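PDB 6T5L: subclass B1 metallo-beta-lactamase from Myroides odoratimimus, which probably hydrolyses beta-lactam antibiotics, carbapenems included, with zinc ions bound in its active site. Local coordinates for residues 32-37 with 171-176; 151-156 with 167-172; 55-60 with 83-88. One frame throughout, in Å; residues are numbered along the deposited sequence. Where two conformers were deposited one is given.

Contact 1: 32-37 with 171-176; sequences NHIYEH and PEDNAV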
loop_
_atom_site.group_PDB
_atom_site.type_symbol
_atom_site.label_atom_id
_atom_site.label_comp_id
_atom_site.label_asym_id
_atom_site.label_seq_id
_atom_site.Cartn_x
_atom_site.Cartn_y
_atom_site.Cartn_z
ATOM N N ASN A 32 16.337 -6.343 -2.998
ATOM C CA ASN A 32 17.236 -5.319 -2.490
ATOM C C ASN A 32 16.498 -3.994 -2.252
ATOM O O ASN A 32 16.890 -3.234 -1.370
ATOM C CB ASN A 32 18.431 -5.156 -3.448
ATOM C CG ASN A 32 19.298 -6.445 -3.527
ATOM O OD1 ASN A 32 19.470 -7.153 -2.524
ATOM N ND2 ASN A 32 19.842 -6.733 -4.701
ATOM N N HIS A 33 15.411 -3.715 -2.963
ATOM C CA HIS A 33 14.713 -2.457 -2.774
ATOM C C HIS A 33 13.325 -2.590 -2.173
ATOM O O HIS A 33 12.674 -1.565 -1.930
ATOM C CB HIS A 33 14.569 -1.722 -4.109
ATOM C CG HIS A 33 15.860 -1.539 -4.824
ATOM N ND1 HIS A 33 16.839 -0.674 -4.392
ATOM C CD2 HIS A 33 16.353 -2.142 -5.933
ATOM C CE1 HIS A 33 17.881 -0.749 -5.205
ATOM N NE2 HIS A 33 17.605 -1.622 -6.152
ATOM N N ILE A 34 12.822 -3.799 -1.984
ATOM C CA ILE A 34 11.402 -3.961 -1.749
ATOM C C ILE A 34 11.193 -4.771 -0.487
ATOM O O ILE A 34 11.514 -5.951 -0.449
ATOM C CB ILE A 34 10.682 -4.640 -2.932
ATOM C CG1 ILE A 34 10.653 -3.752 -4.148
ATOM C CG2 ILE A 34 9.270 -5.094 -2.487
ATOM C CD1 ILE A 34 9.832 -2.542 -4.034
ATOM N N TYR A 35 10.527 -4.172 0.461
ATOM C CA TYR A 35 10.185 -4.736 1.746
ATOM C C TYR A 35 8.664 -4.656 1.857
ATOM O O TYR A 35 8.053 -3.736 1.312
ATOM C CB TYR A 35 10.851 -3.921 2.887
ATOM C CG TYR A 35 12.391 -3.933 2.931
ATOM C CD1 TYR A 35 13.126 -3.218 2.033
ATOM C CD2 TYR A 35 13.068 -4.591 3.939
ATOM C CE1 TYR A 35 14.482 -3.212 2.060
ATOM C CE2 TYR A 35 14.477 -4.600 3.990
ATOM C CZ TYR A 35 15.172 -3.902 3.045
ATOM O OH TYR A 35 16.552 -3.857 3.055
ATOM N N GLU A 36 8.069 -5.649 2.500
ATOM C CA GLU A 36 6.652 -5.732 2.807
ATOM C C GLU A 36 6.487 -5.532 4.320
ATOM O O GLU A 36 7.230 -6.134 5.129
ATOM C CB GLU A 36 6.112 -7.100 2.377
ATOM C CG GLU A 36 4.646 -7.347 2.713
ATOM C CD GLU A 36 4.163 -8.780 2.623
ATOM O OE1 GLU A 36 3.018 -8.900 2.147
ATOM O OE2 GLU A 36 4.835 -9.774 3.050
ATOM N N HIS A 37 5.604 -4.607 4.700
ATOM C CA HIS A 37 5.270 -4.412 6.107
ATOM C C HIS A 37 3.893 -5.007 6.368
ATOM O O HIS A 37 2.981 -4.901 5.528
ATOM C CB HIS A 37 5.384 -2.929 6.536
ATOM C CG HIS A 37 4.390 -1.962 5.961
ATOM N ND1 HIS A 37 3.097 -1.858 6.438
ATOM C CD2 HIS A 37 4.547 -0.922 5.085
ATOM C CE1 HIS A 37 2.483 -0.840 5.849
ATOM N NE2 HIS A 37 3.342 -0.255 5.022
ATOM N N PRO A 171 9.545 -0.072 -10.976
ATOM C CA PRO A 171 9.997 -0.914 -12.098
ATOM C C PRO A 171 11.358 -1.560 -11.929
ATOM O O PRO A 171 11.584 -2.604 -12.547
ATOM C CB PRO A 171 10.002 0.050 -13.313
ATOM C CG PRO A 171 9.960 1.471 -12.723
ATOM C CD PRO A 171 9.225 1.303 -11.418
ATOM N N GLU A 172 12.277 -0.976 -11.168
ATOM C CA GLU A 172 13.619 -1.549 -11.032
ATOM C C GLU A 172 13.563 -2.965 -10.458
ATOM O O GLU A 172 14.325 -3.844 -10.868
ATOM C CB GLU A 172 14.488 -0.631 -10.167
ATOM C CG GLU A 172 15.947 -1.018 -10.104
ATOM C CD GLU A 172 16.588 -0.985 -11.462
ATOM O OE1 GLU A 172 16.518 0.066 -12.143
ATOM O OE2 GLU A 172 17.121 -2.036 -11.852
ATOM N N ASP A 173 12.645 -3.230 -9.541
ATOM C CA ASP A 173 12.503 -4.583 -9.010
ATOM C C ASP A 173 11.225 -5.242 -9.509
ATOM O O ASP A 173 10.702 -6.127 -8.834
ATOM C CB ASP A 173 12.503 -4.574 -7.474
ATOM C CG ASP A 173 13.890 -4.478 -6.875
ATOM O OD1 ASP A 173 14.852 -4.400 -7.654
ATOM O OD2 ASP A 173 14.011 -4.548 -5.616
ATOM N N ASN A 174 10.625 -4.724 -10.572
ATOM C CA ASN A 174 9.405 -5.317 -11.166
ATOM C C ASN A 174 8.311 -5.565 -10.118
ATOM O O ASN A 174 7.695 -6.640 -10.042
ATOM C CB ASN A 174 9.735 -6.622 -11.891
ATOM C CG ASN A 174 10.764 -6.458 -13.004
ATOM O OD1 ASN A 174 11.909 -6.817 -12.849
ATOM N ND2 ASN A 174 10.345 -5.939 -14.130
ATOM N N ALA A 175 8.084 -4.567 -9.282
ATOM C CA ALA A 175 7.307 -4.752 -8.074
ATOM C C ALA A 175 6.045 -3.905 -8.098
ATOM O O ALA A 175 6.103 -2.696 -8.383
ATOM C CB ALA A 175 8.166 -4.399 -6.855
ATOM N N VAL A 176 4.919 -4.518 -7.749
ATOM C CA VAL A 176 3.633 -3.821 -7.739
ATOM C C VAL A 176 3.026 -3.979 -6.356
ATOM O O VAL A 176 2.903 -5.111 -5.869
ATOM C CB VAL A 176 2.697 -4.390 -8.809
ATOM C CG1 VAL A 176 1.357 -3.635 -8.806
ATOM C CG2 VAL A 176 3.331 -4.338 -10.226
#
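Asp173 lays its carboxylate across His33, and most of the polar contact passes between these two residues. The OD1 atom meets the imidazole at its edge, near the ring plane, 3.2 Å from CD2 of His33. The two side chains cross at about a right angle, their planes 43° apart. The other oxygen, Asp173 OD2, reaches the backbone N of His33 at 3.1 Å; the modelled place of this oxygen is less certain, and that hydrogen bond is doubtful in detail. With its CG beside the backbone N (chi1 -80°), Asp173 holds the carboxylate over the turn before strand 34-41. Next to it, along the strand, the contact becomes apolar: CG1 of Ile34 rests on CB of Ala175 at 3.7 Å, and CD1 of Ile34 lies almost as close to the same methyl.

Further out, His33 ND1 is hydrogen-bonded to Leu57 O, which helps to set the rotation of the ring, and the N-H of His33 also bonds to Ser31 OG. On the other segment, the bond from Asn174 N to Pro171 O, 3.1 Å, closes the turn after strand 167-170, where Asn174 and Ala175 form a G1 beta bulge opposite Phe170. The contact thus bridges the two beta-sheets of the metallo-beta-lactamase sandwich at one end. The carboxylate would probably favour the protonated form of the ring, though no salt bridge forms, His33 NE2 lying 4.2 Å from Asp173 OD1.

Contact 2: 151-156 with 167-172; sequences KVYAEY and VGYFPE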
loop_
_atom_site.group_PDB
_atom_site.type_symbol
_atom_site.label_atom_id
_atom_site.label_comp_id
_atom_site.label_asym_id
_atom_site.label_seq_id
_atom_site.Cartn_x
_atom_site.Cartn_y
_atom_site.Cartn_z
ATOM N N LYS A 151 12.958 5.670 -9.475
ATOM C CA LYS A 151 11.669 6.323 -9.478
ATOM C C LYS A 151 10.635 5.335 -8.978
ATOM O O LYS A 151 10.815 4.122 -9.103
ATOM C CB LYS A 151 11.326 6.824 -10.863
ATOM C CG LYS A 151 11.846 8.207 -11.129
ATOM C CD LYS A 151 11.717 8.541 -12.612
ATOM C CE LYS A 151 12.379 9.855 -12.915
ATOM N NZ LYS A 151 12.139 10.219 -14.325
ATOM N N VAL A 152 9.614 5.876 -8.322
ATOM C CA VAL A 152 8.496 5.132 -7.778
ATOM C C VAL A 152 7.215 5.852 -8.190
ATOM O O VAL A 152 7.172 7.087 -8.308
ATOM C CB VAL A 152 8.613 4.988 -6.236
ATOM C CG1 VAL A 152 8.219 6.247 -5.484
ATOM C CG2 VAL A 152 7.761 3.821 -5.778
ATOM N N TYR A 153 6.170 5.067 -8.421
ATOM C CA TYR A 153 4.944 5.498 -9.087
ATOM C C TYR A 153 3.730 5.063 -8.271
ATOM O O TYR A 153 3.736 4.020 -7.598
ATOM C CB TYR A 153 4.854 4.903 -10.523
ATOM C CG TYR A 153 6.036 5.219 -11.431
ATOM C CD1 TYR A 153 7.212 4.459 -11.391
ATOM C CD2 TYR A 153 5.970 6.266 -12.333
ATOM C CE1 TYR A 153 8.275 4.764 -12.190
ATOM C CE2 TYR A 153 7.023 6.576 -13.132
ATOM C CZ TYR A 153 8.183 5.821 -13.069
ATOM O OH TYR A 153 9.270 6.101 -13.865
ATOM N N ALA A 154 2.673 5.839 -8.357
ATOM C CA ALA A 154 1.347 5.413 -7.907
ATOM C C ALA A 154 0.462 5.718 -9.086
ATOM O O ALA A 154 0.686 6.732 -9.744
ATOM C CB ALA A 154 0.832 6.168 -6.656
ATOM N N GLU A 155 -0.532 4.880 -9.356
ATOM C CA GLU A 155 -1.390 5.099 -10.514
ATOM C C GLU A 155 -2.801 4.608 -10.224
ATOM O O GLU A 155 -3.000 3.543 -9.646
ATOM C CB GLU A 155 -0.847 4.404 -11.781
ATOM C CG GLU A 155 -1.687 4.767 -13.022
ATOM C CD GLU A 155 -0.969 4.523 -14.358
ATOM O OE1 GLU A 155 -1.639 4.514 -15.396
ATOM O OE2 GLU A 155 0.283 4.348 -14.381
ATOM N N TYR A 156 -3.779 5.364 -10.677
ATOM C CA TYR A 156 -5.180 4.960 -10.620
ATOM C C TYR A 156 -5.631 4.345 -11.951
ATOM O O TYR A 156 -5.508 4.987 -13.007
ATOM C CB TYR A 156 -6.057 6.167 -10.310
ATOM C CG TYR A 156 -7.533 5.920 -10.398
ATOM C CD1 TYR A 156 -8.198 5.274 -9.356
ATOM C CD2 TYR A 156 -8.280 6.360 -11.490
ATOM C CE1 TYR A 156 -9.543 5.065 -9.383
ATOM C CE2 TYR A 156 -9.645 6.188 -11.517
ATOM C CZ TYR A 156 -10.271 5.539 -10.443
ATOM O OH TYR A 156 -11.615 5.288 -10.437
ATOM N N VAL A 167 -2.465 1.997 -7.273
ATOM C CA VAL A 167 -1.486 0.908 -7.302
ATOM C C VAL A 167 -0.077 1.509 -7.272
ATOM O O VAL A 167 0.187 2.534 -7.912
ATOM C CB VAL A 167 -1.742 0.019 -8.540
ATOM C CG1 VAL A 167 -0.825 -1.229 -8.589
ATOM C CG2 VAL A 167 -3.180 -0.436 -8.489
ATOM N N GLY A 168 0.787 0.928 -6.468
ATOM C CA GLY A 168 2.164 1.378 -6.401
ATOM C C GLY A 168 3.004 0.482 -7.302
ATOM O O GLY A 168 2.695 -0.701 -7.515
ATOM N N TYR A 169 4.035 1.087 -7.890
ATOM C CA TYR A 169 4.909 0.446 -8.838
ATOM C C TYR A 169 6.341 0.929 -8.687
ATOM O O TYR A 169 6.608 2.142 -8.736
ATOM C CB TYR A 169 4.433 0.739 -10.256
ATOM C CG TYR A 169 5.192 0.033 -11.336
ATOM C CD1 TYR A 169 5.441 -1.314 -11.255
ATOM C CD2 TYR A 169 5.641 0.719 -12.446
ATOM C CE1 TYR A 169 6.122 -1.997 -12.299
ATOM C CE2 TYR A 169 6.299 0.068 -13.480
ATOM C CZ TYR A 169 6.555 -1.289 -13.391
ATOM O OH TYR A 169 7.217 -1.952 -14.389
ATOM N N PHE A 170 7.250 -0.040 -8.568
ATOM C CA PHE A 170 8.687 0.213 -8.658
ATOM C C PHE A 170 9.298 -0.637 -9.772
ATOM O O PHE A 170 9.580 -1.834 -9.544
ATOM C CB PHE A 170 9.308 -0.113 -7.305
ATOM C CG PHE A 170 10.762 0.312 -7.152
ATOM C CD1 PHE A 170 11.136 1.651 -7.191
ATOM C CD2 PHE A 170 11.753 -0.656 -6.977
ATOM C CE1 PHE A 170 12.487 2.006 -7.041
ATOM C CE2 PHE A 170 13.115 -0.303 -6.811
ATOM C CZ PHE A 170 13.478 1.022 -6.843
ATOM N N PRO A 171 9.545 -0.072 -10.976
ATOM C CA PRO A 171 9.997 -0.914 -12.098
ATOM C C PRO A 171 11.358 -1.560 -11.929
ATOM O O PRO A 171 11.584 -2.604 -12.547
ATOM C CB PRO A 171 10.002 0.050 -13.313
ATOM C CG PRO A 171 9.960 1.471 -12.723
ATOM C CD PRO A 171 9.225 1.303 -11.418
ATOM N N GLU A 172 12.277 -0.976 -11.168
ATOM C CA GLU A 172 13.619 -1.549 -11.032
ATOM C C GLU A 172 13.563 -2.965 -10.458
ATOM O O GLU A 172 14.325 -3.844 -10.868
ATOM C CB GLU A 172 14.488 -0.631 -10.167
ATOM C CG GLU A 172 15.947 -1.018 -10.104
ATOM C CD GLU A 172 16.588 -0.985 -11.462
ATOM O OE1 GLU A 172 16.518 0.066 -12.143
ATOM O OE2 GLU A 172 17.121 -2.036 -11.852
HETATM O O HOH W 1 12.267 2.133 -10.458
#
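Tyr153 and Tyr169 face each other as a hydrogen-bonded pair of an antiparallel beta hairpin, strands 150-155 and 167-170, within the second sheet of the metallo-beta-lactamase fold. Their two backbone bonds, Tyr153 N to Tyr169 O and Tyr169 N to Tyr153 O, are each 3.0 Å. Glu155 and Val167 repeat the pattern. Ala154 and Gly168 form the non-hydrogen-bonded pair between them, CA atoms 4.4 Å apart, and the CA of Ala154 lies 3.1 Å from Val167 O in a CA-H...O contact.

The buried side is tight. Val152 sends CG2 against Tyr169 O, and Phe170, packed with Val152 on Val56 of the opposing sheet, sets CD1 only 3.1 Å from Lys151 O.

On the other face Tyr153, Tyr169 and Glu155 are partly exposed and the packing is looser. There Tyr153, its CG beside the backbone N (chi1 -56°), offers a ring edge to Pro171, with CE1 3.7 Å from CD of the proline. Pro171 N lies over the centre of one face of the Tyr169 ring, which also meets the ring of Tyr211; a magnesium ion is about 3 Å from the Tyr169 side chain. Glu155 runs outward to a salt bridge with Lys210. At the strand end a water donates to Lys151 O at 2.8 Å, accepts from Glu172 N, and lies over one face of the Phe170 ring, toward its rim.

Contact 3: 55-60 with 83-88; sequences LVLNEN and NTLKSE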
loop_
_atom_site.group_PDB
_atom_site.type_symbol
_atom_site.label_atom_id
_atom_site.label_comp_id
_atom_site.label_asym_id
_atom_site.label_seq_id
_atom_site.Cartn_x
_atom_site.Cartn_y
_atom_site.Cartn_z
ATOM N N LEU A 55 7.297 -1.050 1.395
ATOM C CA LEU A 55 8.391 -0.126 1.618
ATOM C C LEU A 55 9.319 -0.256 0.434
ATOM O O LEU A 55 9.796 -1.358 0.140
ATOM C CB LEU A 55 9.122 -0.480 2.902
ATOM C CG LEU A 55 8.576 -0.118 4.260
ATOM C CD1 LEU A 55 9.850 -0.008 5.171
ATOM C CD2 LEU A 55 7.790 1.151 4.333
ATOM N N VAL A 56 9.585 0.868 -0.211
ATOM C CA VAL A 56 10.545 0.954 -1.299
ATOM C C VAL A 56 11.764 1.706 -0.770
ATOM O O VAL A 56 11.668 2.864 -0.297
ATOM C CB VAL A 56 9.943 1.656 -2.518
ATOM C CG1 VAL A 56 10.983 1.744 -3.649
ATOM C CG2 VAL A 56 8.676 0.954 -2.956
ATOM N N LEU A 57 12.911 1.055 -0.904
ATOM C CA LEU A 57 14.190 1.578 -0.440
ATOM C C LEU A 57 15.148 1.802 -1.604
ATOM O O LEU A 57 15.379 0.879 -2.401
ATOM C CB LEU A 57 14.824 0.619 0.546
ATOM C CG LEU A 57 16.289 0.832 0.914
ATOM C CD1 LEU A 57 16.618 2.069 1.711
ATOM C CD2 LEU A 57 16.775 -0.443 1.580
ATOM N N ASN A 58 15.736 3.011 -1.684
ATOM C CA ASN A 58 16.867 3.231 -2.587
ATOM C C ASN A 58 17.801 4.335 -2.074
ATOM O O ASN A 58 17.337 5.393 -1.646
ATOM C CB ASN A 58 16.369 3.574 -3.993
ATOM C CG ASN A 58 17.507 3.649 -5.017
ATOM O OD1 ASN A 58 18.353 2.732 -5.117
ATOM N ND2 ASN A 58 17.581 4.780 -5.721
ATOM N N GLU A 59 19.104 4.070 -2.079
ATOM C CA GLU A 59 20.127 5.033 -1.581
ATOM C C GLU A 59 19.708 5.639 -0.230
ATOM O O GLU A 59 19.697 6.847 -0.010
ATOM C CB GLU A 59 20.438 6.140 -2.633
ATOM C CG GLU A 59 21.106 5.595 -3.868
ATOM C CD GLU A 59 21.385 6.599 -5.031
ATOM O OE1 GLU A 59 20.505 7.386 -5.431
ATOM O OE2 GLU A 59 22.530 6.598 -5.544
ATOM N N ASN A 60 19.338 4.798 0.699
ATOM C CA ASN A 60 18.993 5.289 2.043
ATOM C C ASN A 60 17.818 6.273 2.075
ATOM O O ASN A 60 17.673 7.055 3.048
ATOM C CB ASN A 60 20.220 5.931 2.684
ATOM C CG ASN A 60 21.302 4.942 2.916
ATOM O OD1 ASN A 60 22.180 4.784 2.078
ATOM N ND2 ASN A 60 21.267 4.274 4.061
ATOM N N ASN A 83 16.766 3.492 12.284
ATOM C CA ASN A 83 17.867 2.870 12.999
ATOM C C ASN A 83 18.412 1.611 12.364
ATOM O O ASN A 83 19.567 1.273 12.623
ATOM C CB ASN A 83 17.440 2.509 14.410
ATOM C CG ASN A 83 16.986 3.730 15.196
ATOM O OD1 ASN A 83 17.584 4.789 15.104
ATOM N ND2 ASN A 83 15.900 3.590 15.917
ATOM N N THR A 84 17.628 0.892 11.575
ATOM C CA THR A 84 18.117 -0.338 10.971
ATOM C C THR A 84 18.408 -0.199 9.474
ATOM O O THR A 84 19.451 -0.664 9.034
ATOM C CB THR A 84 17.135 -1.483 11.247
ATOM O OG1 THR A 84 16.922 -1.601 12.674
ATOM C CG2 THR A 84 17.709 -2.820 10.693
ATOM N N LEU A 85 17.572 0.455 8.671
ATOM C CA LEU A 85 17.971 0.761 7.293
ATOM C C LEU A 85 18.790 2.046 7.179
ATOM O O LEU A 85 19.247 2.384 6.066
ATOM C CB LEU A 85 16.751 0.874 6.398
ATOM C CG LEU A 85 15.770 -0.314 6.470
ATOM C CD1 LEU A 85 14.590 -0.074 5.464
ATOM C CD2 LEU A 85 16.434 -1.687 6.167
ATOM N N LYS A 86 19.021 2.731 8.309
ATOM C CA LYS A 86 19.698 4.030 8.358
ATOM C C LYS A 86 19.181 4.938 7.261
ATOM O O LYS A 86 19.945 5.510 6.483
ATOM C CB LYS A 86 21.228 3.910 8.238
ATOM C CG LYS A 86 21.817 2.858 9.036
ATOM C CD LYS A 86 21.754 3.240 10.474
ATOM C CE LYS A 86 22.478 2.211 11.312
ATOM N NZ LYS A 86 22.702 2.634 12.679
ATOM N N SER A 87 17.865 5.023 7.138
ATOM C CA SER A 87 17.289 5.753 6.033
ATOM C C SER A 87 16.260 6.793 6.493
ATOM O O SER A 87 15.764 6.830 7.630
ATOM C CB SER A 87 16.665 4.768 5.008
ATOM O OG SER A 87 17.657 3.947 4.383
ATOM N N GLU A 88 15.946 7.662 5.572
ATOM C CA GLU A 88 14.925 8.666 5.752
ATOM C C GLU A 88 13.707 8.232 4.936
ATOM O O GLU A 88 13.839 7.774 3.783
ATOM C CB GLU A 88 15.452 10.019 5.293
ATOM C CG GLU A 88 14.392 11.111 5.204
ATOM C CD GLU A 88 14.890 12.415 4.556
ATOM O OE1 GLU A 88 14.033 13.311 4.327
ATOM O OE2 GLU A 88 16.096 12.549 4.260
#
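Asn60 and Ser87 both place their side chains beside their own backbone N, chi1 near -65° in both, and this brings a carboxamide and a hydroxyl side by side between the two segments. From that position Asn60 extends ND2 to the carbonyl oxygen of Lys86, 3.0 Å away. The donor approaches from above the carbonyl plane, 53° out of it, so the bond is not directed at a lone pair. Ser87 turns its hydroxyl back along its own segment: OG donates to Leu85 O at 2.8 Å, again from above the carbonyl. The same OG packs against the backbone of the facing turn, 3.0 Å from the CA of Asn60, and CD1 of Leu57 comes to 3.4 Å from it on the strand side. A straighter bond closes the contact beyond Ser87, where Glu88 N donates to Asn60 O at 3.1 Å with an N-H...O angle of 164°.

Beside the polar cluster the contact is apolar and looser. Leu57 CD2 and Leu85 CD1 are 4.5 Å apart, and Tyr35 of the neighbouring strand touches both leucines. Asn60 and Lys86 lie at the surface, the Lys86 side chain leading away from Asn60, whereas Ser87 is buried.

Two tight changes of direction meet here. Glu59 and Asn60 both have positive phi, as in a type I' turn, and link strand 49-58 to strand 61-65 as a hairpin. Lys86, also with positive phi, leads the chain out of helix 71-83 toward strand 88-93. Since that strand runs parallel to strand 61-65 and next to it, the contact ties the hairpin turn to the return limb of a beta-alpha-beta crossover in the N-terminal sheet.

How the contacts relate
Contacts 1 and 2, about 10 Å apart between centres, share Pro171 and Glu172 and are joined by a probable hydrogen bond from Phe170 N to Ala175 O, 2.9 Å. A magnesium ion lies about 3 Å from the Tyr169 side chain and about 7 Å from that of Ala175. Contact 3, about 13 Å from contact 1 between centres, connects to it through the pairing of strands 34-41 and 49-58, with His33 O 2.8 Å from Leu57 N. Contacts 2 and 3, about 17 Å between centres, meet where Phe170 CD1 packs on Val56 CG1 at 3.5 Å. None of the three contains a zinc ligand; the Val167 side chain is about 13 Å from a zinc ion.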